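Side-chain contacts in glycerol Dehydrogenase (Unidentified, PDB 5XN8), which probably catalyses the NAD-dependent oxidation of glycerol to dihydroxyacetone: residues Ala172-Thr175 against Trp176-Lys180; His70-Ile73 against Arg74-Ile77; Lys216-Leu219 against Ala220-Gly224; Thr354-Leu357 against Leu358-Trp362; Arg232-Glu235 against Ala236-Leu240. All coordinates share one frame; numbering follows the deposited sequence.

Overall arrangement
Each contact lies within one helix and spans one or two turns, so none closes a long loop. They follow in series, and none nests or crosses. Interaction 2 comes first, on helix 70-83 of the alpha/beta part with its parallel sheet. The rest lie in the helical part. Interaction 1 is on helix 162-185, beside the zinc site. Interaction 3 ends helix 197-223. Interaction 5, on helix 228-247, joins both: Asn237 OD1 packs on Ala172 CB of interaction 1 at 3.7 Å, and Ile233 CG1 on Ala217 CB of interaction 3 at 3.5 Å. Interaction 4 comes last, on helix 345-363, with its centre about 45 Å from that of interaction 2.

Interaction 1: residues Ala172-Thr175 against Trp176-Lys180; sequences ALST and WFEAK
Ser174 O accepts Glu178 N at 3.1 Å, and Thr175 O accepts Ala179 N, both as regular i to i+4 bonds of helix 162-185. This helix belongs to the helical half of the iron-containing alcohol dehydrogenase fold. Asp171, just before the contact, is a zinc ligand. The Ser174 side chain lies about 6 Å from the metal. Ser174 OG and Glu178 OE1 are 3.1 Å apart, but the hydroxyl also reaches Asp171 O, and its one proton could serve either. With CG anti to its own carbonyl carbon (chi1 -63°), Glu178 starts out along the helix toward Ser174, and CG packs on Ser174 O. The buried carboxylate is held at both oxygens. OE1 bonds ND1 of the zinc ligand His254, and OE2 bonds Ala251 N. Glu178 is thus a second-shell residue of the zinc site and probably orients the His254 imidazole. On another side of the helix, Leu173 O sits at the edge of the Phe177 ring and in its plane, 3.3 Å from CD2. Trp176 CD1 lies over the centre of one face of that ring, 3.9 Å above its plane. The indole takes Lys180 CB over one of its own faces, toward the rim. A water donates to Ala172 O at 3.0 Å and weakly to Leu173 O, and weakly accepts Trp176 N at 3.3 Å.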
loop_
_atom_site.group_PDB
_atom_site.type_symbol
_atom_site.label_atom_id
_atom_site.label_comp_id
_atom_site.label_asym_id
_atom_site.label_seq_id
_atom_site.Cartn_x
_atom_site.Cartn_y
_atom_site.Cartn_z
ATOM N N ALA A 172 14.960 20.299 20.875
ATOM C CA ALA A 172 13.621 19.747 20.688
ATOM C C ALA A 172 13.625 18.375 20.019
ATOM O O ALA A 172 12.775 17.532 20.331
ATOM C CB ALA A 172 12.775 20.724 19.883
ATOM N N LEU A 173 14.568 18.160 19.103
ATOM C CA LEU A 173 14.779 16.865 18.428
ATOM C C LEU A 173 14.996 15.700 19.395
ATOM O O LEU A 173 14.620 14.571 19.098
ATOM C CB LEU A 173 15.988 16.974 17.473
ATOM C CG LEU A 173 16.499 15.748 16.703
ATOM C CD1 LEU A 173 15.823 15.589 15.355
ATOM C CD2 LEU A 173 18.000 15.838 16.515
ATOM N N SER A 174 15.596 15.971 20.546
ATOM C CA SER A 174 15.808 14.949 21.576
ATOM C C SER A 174 14.562 14.519 22.338
ATOM O O SER A 174 14.599 13.518 23.046
ATOM C CB SER A 174 16.767 15.485 22.626
ATOM O OG SER A 174 16.100 16.431 23.452
ATOM N N THR A 175 13.484 15.288 22.249
ATOM C CA THR A 175 12.364 15.134 23.182
ATOM C C THR A 175 11.625 13.831 22.993
ATOM O O THR A 175 11.397 13.112 23.968
ATOM C CB THR A 175 11.403 16.334 23.081
ATOM O OG1 THR A 175 12.140 17.528 23.343
ATOM C CG2 THR A 175 10.279 16.222 24.081
ATOM N N TRP A 176 11.264 13.522 21.751
ATOM C CA TRP A 176 10.597 12.236 21.424
ATOM C C TRP A 176 11.419 11.017 21.836
ATOM O O TRP A 176 10.866 10.048 22.355
ATOM C CB TRP A 176 10.285 12.150 19.928
ATOM C CG TRP A 176 9.936 10.769 19.470
ATOM C CD1 TRP A 176 10.604 10.033 18.557
ATOM C CD2 TRP A 176 8.856 9.951 19.938
ATOM N NE1 TRP A 176 10.006 8.810 18.406
ATOM C CE2 TRP A 176 8.934 8.728 19.248
ATOM C CE3 TRP A 176 7.831 10.134 20.879
ATOM C CZ2 TRP A 176 8.024 7.686 19.458
ATOM C CZ3 TRP A 176 6.923 9.100 21.089
ATOM C CH2 TRP A 176 7.024 7.888 20.379
ATOM N N PHE A 177 12.730 11.056 21.600
ATOM C CA PHE A 177 13.556 9.870 21.813
ATOM C C PHE A 177 13.792 9.566 23.288
ATOM O O PHE A 177 13.804 8.390 23.691
ATOM C CB PHE A 177 14.878 10.001 21.074
ATOM C CG PHE A 177 14.711 10.041 19.588
ATOM C CD1 PHE A 177 14.438 8.876 18.883
ATOM C CD2 PHE A 177 14.758 11.240 18.906
ATOM C CE1 PHE A 177 14.256 8.912 17.515
ATOM C CE2 PHE A 177 14.563 11.275 17.531
ATOM C CZ PHE A 177 14.323 10.106 16.828
ATOM N N GLU A 178 13.961 10.623 24.081
ATOM C CA GLU A 178 14.102 10.510 25.530
ATOM C C GLU A 178 12.771 10.270 26.231
ATOM O O GLU A 178 12.702 9.536 27.234
ATOM C CB GLU A 178 14.738 11.782 26.095
ATOM C CG GLU A 178 16.153 12.039 25.585
ATOM C CD GLU A 178 16.761 13.281 26.189
ATOM O OE1 GLU A 178 16.396 14.394 25.786
ATOM O OE2 GLU A 178 17.630 13.138 27.056
ATOM N N ALA A 179 11.714 10.916 25.746
ATOM C CA ALA A 179 10.368 10.679 26.277
ATOM C C ALA A 179 10.016 9.217 26.073
ATOM O O ALA A 179 9.707 8.515 27.037
ATOM C CB ALA A 179 9.357 11.572 25.590
ATOM N N LYS A 180 10.117 8.758 24.821
ATOM C CA LYS A 180 9.783 7.368 24.435
ATOM C C LYS A 180 10.629 6.320 25.165
ATOM O O LYS A 180 10.143 5.233 25.461
ATOM C CB LYS A 180 9.894 7.196 22.913
ATOM C CG LYS A 180 9.484 5.843 22.349
ATOM C CD LYS A 180 8.080 5.445 22.778
ATOM C CE LYS A 180 7.514 4.335 21.908
ATOM N NZ LYS A 180 8.107 2.999 22.220
HETATM O O HOH W 1 12.075 15.036 18.896
#

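Interaction 2: residues His70-Ile73 against Arg74-Ile77; sequences HVEI and RRLI
Glu72 and Arg75 form an i to i+3 salt bridge in the first turns of helix 70-83. The helix lies in the beta-alpha-beta crossover between parallel strands 58-63 and 87-92, in the alpha/beta domain that probably binds NAD. The ionic contact has two parts. Arg75 NH2 gives a nearly straight bond to Glu72 OE2 at 2.8 Å, in the guanidinium plane, on the syn side of the oxygen but tilted out of the carboxylate plane. Arg75 NE reaches Glu72 OE1 only weakly, at 3.4 Å. The two planes are turned 46° apart, so the carboxylate and guanidinium do not lie in one plane. Glu72 bends at chi2 (64°), which brings its carboxylate round to the arginine. Asn65 ND2 also bonds OE1, and Arg75 NH2 also donates to Arg63 O.

His70 and Arg74 make the second polar contact, side by side. Arg74 NH1 stands in the imidazole plane, at its edge, 2.9 Å from His70 ND1. The ring and guanidinium planes are 63° apart. The far ring nitrogen, NE2, bonds Glu139 OE2, which probably steadies the imidazole. Arg74 also makes a cation-pi contact with Tyr106.

The backbone contributes four i to i+4 bonds, from Arg74, Arg75, Leu76 and Ile77.

The apolar contact is between Ile73 and Ile77, which point the same way. Ile73 packs further on Thr99 and Ala102 of helix 94-107. Ile77 lays its longer branch along the preceding turn: CG1 is 3.3 Å from Ile73 O, and CD1 meets Ile73 CG2 at 3.4 Å.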
loop_
_atom_site.group_PDB
_atom_site.type_symbol
_atom_site.label_atom_id
_atom_site.label_comp_id
_atom_site.label_asym_id
_atom_site.label_seq_id
_atom_site.Cartn_x
_atom_site.Cartn_y
_atom_site.Cartn_z
ATOM N N HIS A 70 22.204 32.919 43.219
ATOM C CA HIS A 70 21.515 33.172 44.490
ATOM C C HIS A 70 21.684 34.619 44.949
ATOM O O HIS A 70 20.733 35.224 45.436
ATOM C CB HIS A 70 22.019 32.222 45.590
ATOM C CG HIS A 70 21.447 30.840 45.504
ATOM N ND1 HIS A 70 20.143 30.557 45.838
ATOM C CD2 HIS A 70 22.002 29.661 45.133
ATOM C CE1 HIS A 70 19.918 29.263 45.679
ATOM N NE2 HIS A 70 21.027 28.699 45.236
ATOM N N VAL A 71 22.889 35.170 44.768
ATOM C CA VAL A 71 23.184 36.568 45.112
ATOM C C VAL A 71 22.306 37.525 44.302
ATOM O O VAL A 71 21.741 38.470 44.860
ATOM C CB VAL A 71 24.682 36.916 44.888
ATOM C CG1 VAL A 71 24.944 38.419 45.031
ATOM C CG2 VAL A 71 25.564 36.126 45.852
ATOM N N GLU A 72 22.202 37.279 42.996
ATOM C CA GLU A 72 21.417 38.131 42.108
ATOM C C GLU A 72 19.925 38.062 42.442
ATOM O O GLU A 72 19.254 39.091 42.458
ATOM C CB GLU A 72 21.665 37.746 40.638
ATOM C CG GLU A 72 21.013 38.654 39.593
ATOM C CD GLU A 72 21.526 40.088 39.602
ATOM O OE1 GLU A 72 22.588 40.370 40.195
ATOM O OE2 GLU A 72 20.863 40.951 38.994
ATOM N N ILE A 73 19.425 36.859 42.718
ATOM C CA ILE A 73 18.025 36.647 43.147
ATOM C C ILE A 73 17.714 37.479 44.389
ATOM O O ILE A 73 16.732 38.227 44.396
ATOM C CB ILE A 73 17.729 35.141 43.422
ATOM C CG1 ILE A 73 17.738 34.338 42.113
ATOM C CG2 ILE A 73 16.395 34.931 44.132
ATOM C CD1 ILE A 73 18.041 32.873 42.326
ATOM N N ARG A 74 18.563 37.357 45.417
ATOM C CA ARG A 74 18.368 38.073 46.685
ATOM C C ARG A 74 18.478 39.592 46.536
ATOM O O ARG A 74 17.792 40.320 47.253
ATOM C CB ARG A 74 19.350 37.571 47.765
ATOM C CG ARG A 74 19.034 36.219 48.417
ATOM C CD ARG A 74 18.244 35.228 47.602
ATOM N NE ARG A 74 17.956 34.024 48.394
ATOM C CZ ARG A 74 17.879 32.778 47.927
ATOM N NH1 ARG A 74 18.073 32.493 46.638
ATOM N NH2 ARG A 74 17.614 31.787 48.781
ATOM N N ARG A 75 19.325 40.058 45.614
ATOM C CA ARG A 75 19.450 41.495 45.332
ATOM C C ARG A 75 18.158 42.055 44.728
ATOM O O ARG A 75 17.691 43.114 45.137
ATOM C CB ARG A 75 20.640 41.766 44.394
ATOM C CG ARG A 75 21.034 43.239 44.257
ATOM C CD ARG A 75 22.091 43.448 43.175
ATOM N NE ARG A 75 21.575 43.171 41.827
ATOM C CZ ARG A 75 20.803 43.986 41.098
ATOM N NH1 ARG A 75 20.438 45.189 41.547
ATOM N NH2 ARG A 75 20.404 43.601 39.884
ATOM N N LEU A 76 17.593 41.333 43.762
ATOM C CA LEU A 76 16.365 41.756 43.067
ATOM C C LEU A 76 15.114 41.606 43.937
ATOM O O LEU A 76 14.206 42.441 43.859
ATOM C CB LEU A 76 16.184 40.982 41.759
ATOM C CG LEU A 76 17.112 41.350 40.594
ATOM C CD1 LEU A 76 17.023 40.305 39.498
ATOM C CD2 LEU A 76 16.833 42.749 40.056
ATOM N N ILE A 77 15.063 40.545 44.744
ATOM C CA ILE A 77 13.996 40.379 45.739
ATOM C C ILE A 77 13.915 41.583 46.673
ATOM O O ILE A 77 12.825 42.106 46.906
ATOM C CB ILE A 77 14.161 39.060 46.544
ATOM C CG1 ILE A 77 13.751 37.872 45.661
ATOM C CG2 ILE A 77 13.301 39.061 47.808
ATOM C CD1 ILE A 77 14.224 36.524 46.159
#

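Interaction 3: residues Lys216-Leu219 against Ala220-Gly224; sequences KARL and AAQAG
Leu219, Ala220 and Gln222 carry most of this contact, in the last turns of helix 197-223. Leu219 lies alongside Gln222, with CD2 4.1 Å from Gln222 OE1. Its carbonyl takes the N-H of Ala223 at 3.0 Å. Ala220 sets its methyl over the preceding turn, 3.5 Å from Ala217 O. Its own N-H holds Lys216 O only weakly, at 3.4 Å. Gln222 has its CG anti to the backbone N (chi1 -177°) and runs extended beside Arg218, pointing the same way. There OE1 receives Arg218 NH1 in a weak, bent bond of 3.3 Å. The amide and guanidinium planes are 53° apart. The stronger partner of this arginine is Glu215, in a salt bridge at NH2. Leu219 and Ala220 also pack on Leu358 and Thr354 of the second subunit, so this side of the helix belongs to a subunit interface. Gly224 N bonds Ala221 O at 3.1 Å, one of two bonds back into the last turn, and Gly224 takes a positive phi of 87°. At these angles a CB would meet the carbonyl O of Ala223, which suits the position to glycine. This is the Schellman motif that ends many alpha helices.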
loop_
_atom_site.group_PDB
_atom_site.type_symbol
_atom_site.label_atom_id
_atom_site.label_comp_id
_atom_site.label_asym_id
_atom_site.label_seq_id
_atom_site.Cartn_x
_atom_site.Cartn_y
_atom_site.Cartn_z
ATOM N N LYS A 216 11.527 24.968 6.390
ATOM C CA LYS A 216 10.750 26.173 6.026
ATOM C C LYS A 216 10.885 27.271 7.067
ATOM O O LYS A 216 10.904 28.453 6.721
ATOM C CB LYS A 216 9.270 25.853 5.830
ATOM C CG LYS A 216 8.973 25.008 4.602
ATOM C CD LYS A 216 7.484 24.770 4.425
ATOM C CE LYS A 216 6.915 23.735 5.386
ATOM N NZ LYS A 216 5.422 23.667 5.245
ATOM N N ALA A 217 10.963 26.874 8.339
ATOM C CA ALA A 217 11.139 27.806 9.448
ATOM C C ALA A 217 12.520 28.457 9.468
ATOM O O ALA A 217 12.633 29.679 9.638
ATOM C CB ALA A 217 10.889 27.100 10.763
ATOM N N ARG A 218 13.566 27.641 9.305
ATOM C CA ARG A 218 14.945 28.129 9.315
ATOM C C ARG A 218 15.208 29.216 8.279
ATOM O O ARG A 218 15.927 30.169 8.553
ATOM C CB ARG A 218 15.927 26.974 9.060
ATOM C CG ARG A 218 17.389 27.379 9.099
ATOM C CD ARG A 218 18.287 26.218 8.745
ATOM N NE ARG A 218 18.285 25.953 7.309
ATOM C CZ ARG A 218 18.951 26.660 6.398
ATOM N NH1 ARG A 218 19.712 27.702 6.746
ATOM N NH2 ARG A 218 18.847 26.317 5.111
ATOM N N LEU A 219 14.622 29.063 7.097
ATOM C CA LEU A 219 14.795 30.029 6.015
ATOM C C LEU A 219 14.045 31.328 6.282
ATOM O O LEU A 219 14.545 32.404 5.960
ATOM C CB LEU A 219 14.365 29.427 4.675
ATOM C CG LEU A 219 15.243 28.256 4.209
ATOM C CD1 LEU A 219 14.616 27.579 3.005
ATOM C CD2 LEU A 219 16.669 28.688 3.875
ATOM N N ALA A 220 12.843 31.221 6.850
ATOM C CA ALA A 220 12.098 32.383 7.326
ATOM C C ALA A 220 12.870 33.111 8.418
ATOM O O ALA A 220 12.955 34.341 8.413
ATOM C CB ALA A 220 10.725 31.957 7.852
ATOM N N ALA A 221 13.415 32.342 9.360
ATOM C CA ALA A 221 14.284 32.886 10.403
ATOM C C ALA A 221 15.560 33.508 9.832
ATOM O O ALA A 221 16.006 34.543 10.312
ATOM C CB ALA A 221 14.634 31.807 11.404
ATOM N N GLN A 222 16.138 32.883 8.811
ATOM C CA GLN A 222 17.288 33.465 8.096
ATOM C C GLN A 222 16.957 34.853 7.548
ATOM O O GLN A 222 17.745 35.781 7.714
ATOM C CB GLN A 222 17.762 32.539 6.972
ATOM C CG GLN A 222 19.002 33.020 6.212
ATOM C CD GLN A 222 19.537 31.966 5.255
ATOM O OE1 GLN A 222 19.752 30.816 5.642
ATOM N NE2 GLN A 222 19.758 32.351 4.005
ATOM N N ALA A 223 15.780 34.993 6.933
ATOM C CA ALA A 223 15.324 36.290 6.398
ATOM C C ALA A 223 14.890 37.304 7.465
ATOM O O ALA A 223 14.735 38.489 7.155
ATOM C CB ALA A 223 14.203 36.083 5.381
ATOM N N GLY A 224 14.672 36.846 8.699
ATOM C CA GLY A 224 14.256 37.703 9.809
ATOM C C GLY A 224 12.741 37.879 9.908
ATOM O O GLY A 224 12.272 38.824 10.540
#

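Interaction 4: residues Thr354-Leu357 against Leu358-Trp362; sequences TADL and LGQQW
Asp356 OD2 accepts Gln360 NE2 at 2.9 Å, one turn further along helix 345-363, the last helix of the helical part of the iron-containing alcohol dehydrogenase fold. The bond is bent, with an N-H...O angle of 134°. The donor comes from above the carboxylate plane, while the oxygen stays close to the plane of the amide. The two flat groups are turned 64° against each other. The backbone between these two residues makes its own i to i+4 bond, Gln360 N to Asp356 O. Gln360 CG rests over that same carbonyl oxygen at 3.4 Å. Leu357 borders the amide, with CD2 3.9 Å from Gln360 NE2.

On another side of the helix, Thr354 and Leu358 lie side by side. Their methyls Thr354 CG2 and Leu358 CD1 are 4.1 Å apart. Leu358 CG sits 3.4 Å from Thr354 O. That oxygen also takes Leu358 N at 2.8 Å, so the leucine grips the turn with backbone and side chain together.

What places these groups lies further out. Thr354 OG1 is turned back to bond Ala350 O, with CG2 anti to the backbone N, and this leaves the methyl to meet the leucine. Val284 of helix 271-285 packs on both Thr354 and Leu358. Gln361 NE2 bonds Glu215 OE2 of the third subunit, so the helix also joins a subunit interface.

Asp356 itself is buried, and its other oxygen, OD1, accepts Leu309 N. Its carboxylate is therefore met by a main-chain N-H and a side-chain amide, two neutral donors that would probably stabilise a buried negative charge.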
loop_
_atom_site.group_PDB
_atom_site.type_symbol
_atom_site.label_atom_id
_atom_site.label_comp_id
_atom_site.label_asym_id
_atom_site.label_seq_id
_atom_site.Cartn_x
_atom_site.Cartn_y
_atom_site.Cartn_z
ATOM N N THR A 354 30.879 5.506 17.575
ATOM C CA THR A 354 30.179 4.983 16.408
ATOM C C THR A 354 29.295 6.047 15.764
ATOM O O THR A 354 29.260 6.166 14.534
ATOM C CB THR A 354 29.340 3.749 16.768
ATOM O OG1 THR A 354 30.187 2.748 17.338
ATOM C CG2 THR A 354 28.628 3.187 15.527
ATOM N N ALA A 355 28.606 6.824 16.594
ATOM C CA ALA A 355 27.802 7.951 16.115
ATOM C C ALA A 355 28.641 8.938 15.313
ATOM O O ALA A 355 28.224 9.374 14.237
ATOM C CB ALA A 355 27.134 8.661 17.273
ATOM N N ASP A 356 29.819 9.279 15.843
ATOM C CA ASP A 356 30.788 10.140 15.142
ATOM C C ASP A 356 31.129 9.594 13.761
ATOM O O ASP A 356 31.070 10.321 12.770
ATOM C CB ASP A 356 32.061 10.283 15.990
ATOM C CG ASP A 356 33.162 11.046 15.289
ATOM O OD1 ASP A 356 32.956 12.240 14.991
ATOM O OD2 ASP A 356 34.237 10.455 15.054
ATOM N N LEU A 357 31.471 8.307 13.695
ATOM C CA LEU A 357 31.757 7.648 12.418
ATOM C C LEU A 357 30.546 7.599 11.490
ATOM O O LEU A 357 30.714 7.679 10.278
ATOM C CB LEU A 357 32.341 6.247 12.634
ATOM C CG LEU A 357 33.739 6.197 13.278
ATOM C CD1 LEU A 357 34.228 4.768 13.392
ATOM C CD2 LEU A 357 34.770 7.022 12.504
ATOM N N LEU A 358 29.335 7.482 12.034
ATOM C CA LEU A 358 28.113 7.586 11.206
ATOM C C LEU A 358 27.944 8.977 10.614
ATOM O O LEU A 358 27.566 9.113 9.442
ATOM C CB LEU A 358 26.857 7.182 11.987
ATOM C CG LEU A 358 26.775 5.678 12.230
ATOM C CD1 LEU A 358 25.847 5.350 13.397
ATOM C CD2 LEU A 358 26.334 4.918 10.982
ATOM N N GLY A 359 28.225 10.003 11.411
ATOM C CA GLY A 359 28.176 11.386 10.950
ATOM C C GLY A 359 29.259 11.787 9.958
ATOM O O GLY A 359 29.001 12.602 9.071
ATOM N N GLN A 360 30.470 11.244 10.111
ATOM C CA GLN A 360 31.549 11.476 9.134
ATOM C C GLN A 360 31.156 10.926 7.759
ATOM O O GLN A 360 31.146 11.649 6.774
ATOM C CB GLN A 360 32.877 10.851 9.595
ATOM C CG GLN A 360 33.532 11.573 10.759
ATOM C CD GLN A 360 34.943 11.054 11.064
ATOM O OE1 GLN A 360 35.762 10.803 10.166
ATOM N NE2 GLN A 360 35.235 10.892 12.343
ATOM N N GLN A 361 30.809 9.641 7.719
ATOM C CA GLN A 361 30.379 8.992 6.481
ATOM C C GLN A 361 29.224 9.750 5.790
ATOM O O GLN A 361 29.239 9.948 4.560
ATOM C CB GLN A 361 29.955 7.561 6.771
ATOM C CG GLN A 361 29.862 6.654 5.554
ATOM C CD GLN A 361 29.064 5.401 5.863
ATOM O OE1 GLN A 361 27.846 5.360 5.644
ATOM N NE2 GLN A 361 29.730 4.395 6.428
ATOM N N TRP A 362 28.260 10.200 6.594
ATOM C CA TRP A 362 27.106 10.948 6.107
ATOM C C TRP A 362 27.480 12.285 5.460
ATOM O O TRP A 362 26.987 12.636 4.388
ATOM C CB TRP A 362 26.111 11.188 7.257
ATOM C CG TRP A 362 24.867 11.846 6.800
ATOM C CD1 TRP A 362 24.575 13.171 6.871
ATOM C CD2 TRP A 362 23.752 11.217 6.156
ATOM N NE1 TRP A 362 23.338 13.412 6.327
ATOM C CE2 TRP A 362 22.801 12.230 5.888
ATOM C CE3 TRP A 362 23.453 9.891 5.786
ATOM C CZ2 TRP A 362 21.579 11.972 5.262
ATOM C CZ3 TRP A 362 22.241 9.634 5.151
ATOM C CH2 TRP A 362 21.314 10.676 4.902
#

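Interaction 5: residues Arg232-Glu235 against Ala236-Leu240; sequences RIIE and ANTYL
The flat amide of Asn237 lies at a slant to the Ile233 side chain, with ND2 3.9 Å from Ile233 CG2. Asn237 CG sits 3.2 Å from Ile233 O, and ND2 bonds Ala118 O. The Asn237 side chain also packs on helix 162-185, about 10 Å from the bound zinc. The Glu235 carboxylate meets Leu240 through OE2, 3.9 Å from CD2. Both its oxygens accept main-chain N-H groups of the fourth subunit, OE1 from Glu197 and OE2 from Ala198, where that subunit's helix 197-223 begins. The Tyr239 ring leads away to Tyr11, and its OH bonds Ser7 OG.

Helix 228-247 widens here into a pi-type turn. Glu235 O takes Leu240 N, five residues on, at 3.0 Å and nearly straight. Tyr239 N gives Glu235 O only a weak, bent bond at 2.8 Å. Ile234 O receives only a weak main-chain bond, from Thr238 N. The Thr238 hydroxyl supplies a second donor: OG1, set beside its own backbone N (chi1 -40°), meets Ile234 O in the carbonyl plane at 2.6 Å. The widened turn weakens the main-chain bond to Ile234 O, and the threonine hydroxyl makes up for it. The Glu235 charge is probably stabilised by the two N-H groups it meets.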
loop_
_atom_site.group_PDB
_atom_site.type_symbol
_atom_site.label_atom_id
_atom_site.label_comp_id
_atom_site.label_asym_id
_atom_site.label_seq_id
_atom_site.Cartn_x
_atom_site.Cartn_y
_atom_site.Cartn_z
ATOM N N ARG A 232 4.964 27.239 13.954
ATOM C CA ARG A 232 4.885 25.816 14.324
ATOM C C ARG A 232 6.157 25.347 15.031
ATOM O O ARG A 232 6.088 24.576 15.991
ATOM C CB ARG A 232 4.644 24.914 13.104
ATOM C CG ARG A 232 3.388 25.170 12.287
ATOM C CD ARG A 232 2.107 24.836 13.026
ATOM N NE ARG A 232 0.926 25.230 12.241
ATOM C CZ ARG A 232 0.395 24.538 11.223
ATOM N NH1 ARG A 232 0.922 23.378 10.814
ATOM N NH2 ARG A 232 -0.677 25.010 10.600
ATOM N N ILE A 233 7.307 25.804 14.541
ATOM C CA ILE A 233 8.606 25.437 15.116
ATOM C C ILE A 233 8.861 26.104 16.463
ATOM O O ILE A 233 9.443 25.484 17.343
ATOM C CB ILE A 233 9.761 25.702 14.105
ATOM C CG1 ILE A 233 9.706 24.663 12.977
ATOM C CG2 ILE A 233 11.143 25.702 14.770
ATOM C CD1 ILE A 233 10.143 23.260 13.356
ATOM N N ILE A 234 8.439 27.358 16.624
ATOM C CA ILE A 234 8.510 28.039 17.928
ATOM C C ILE A 234 7.653 27.314 18.978
ATOM O O ILE A 234 8.043 27.233 20.147
ATOM C CB ILE A 234 8.114 29.533 17.818
ATOM C CG1 ILE A 234 9.203 30.308 17.069
ATOM C CG2 ILE A 234 7.905 30.166 19.195
ATOM C CD1 ILE A 234 8.769 31.689 16.611
ATOM N N GLU A 235 6.499 26.796 18.572
ATOM C CA GLU A 235 5.638 26.022 19.472
ATOM C C GLU A 235 6.264 24.664 19.786
ATOM O O GLU A 235 6.248 24.225 20.939
ATOM C CB GLU A 235 4.255 25.818 18.858
ATOM C CG GLU A 235 3.230 25.256 19.840
ATOM C CD GLU A 235 1.976 24.717 19.184
ATOM O OE1 GLU A 235 1.666 25.141 18.056
ATOM O OE2 GLU A 235 1.293 23.862 19.810
ATOM N N ALA A 236 6.782 24.003 18.751
ATOM C CA ALA A 236 7.536 22.762 18.919
ATOM C C ALA A 236 8.696 22.941 19.898
ATOM O O ALA A 236 8.836 22.170 20.850
ATOM C CB ALA A 236 8.054 22.265 17.573
ATOM N N ASN A 237 9.499 23.977 19.659
ATOM C CA ASN A 237 10.680 24.292 20.476
ATOM C C ASN A 237 10.374 24.668 21.919
ATOM O O ASN A 237 11.224 24.464 22.797
ATOM C CB ASN A 237 11.492 25.445 19.843
ATOM C CG ASN A 237 12.294 25.019 18.628
ATOM O OD1 ASN A 237 12.166 23.892 18.133
ATOM N ND2 ASN A 237 13.145 25.924 18.146
ATOM N N THR A 238 9.184 25.226 22.168
ATOM C CA THR A 238 8.848 25.772 23.479
ATOM C C THR A 238 7.782 24.972 24.227
ATOM O O THR A 238 8.053 24.477 25.321
ATOM C CB THR A 238 8.403 27.239 23.361
ATOM O OG1 THR A 238 9.232 27.908 22.406
ATOM C CG2 THR A 238 8.521 27.945 24.723
ATOM N N TYR A 239 6.579 24.861 23.671
ATOM C CA TYR A 239 5.493 24.170 24.373
ATOM C C TYR A 239 5.580 22.651 24.220
ATOM O O TYR A 239 5.493 21.934 25.216
ATOM C CB TYR A 239 4.102 24.695 23.946
ATOM C CG TYR A 239 3.016 24.251 24.903
ATOM C CD1 TYR A 239 2.408 23.009 24.765
ATOM C CD2 TYR A 239 2.637 25.046 25.978
ATOM C CE1 TYR A 239 1.421 22.584 25.662
ATOM C CE2 TYR A 239 1.667 24.630 26.880
ATOM C CZ TYR A 239 1.060 23.405 26.723
ATOM O OH TYR A 239 0.102 23.011 27.625
ATOM N N LEU A 240 5.752 22.157 22.995
ATOM C CA LEU A 240 5.742 20.709 22.749
ATOM C C LEU A 240 6.954 20.013 23.365
ATOM O O LEU A 240 6.832 18.905 23.911
ATOM C CB LEU A 240 5.686 20.390 21.247
ATOM C CG LEU A 240 4.563 20.991 20.398
ATOM C CD1 LEU A 240 4.581 20.405 18.995
ATOM C CD2 LEU A 240 3.204 20.735 21.052
#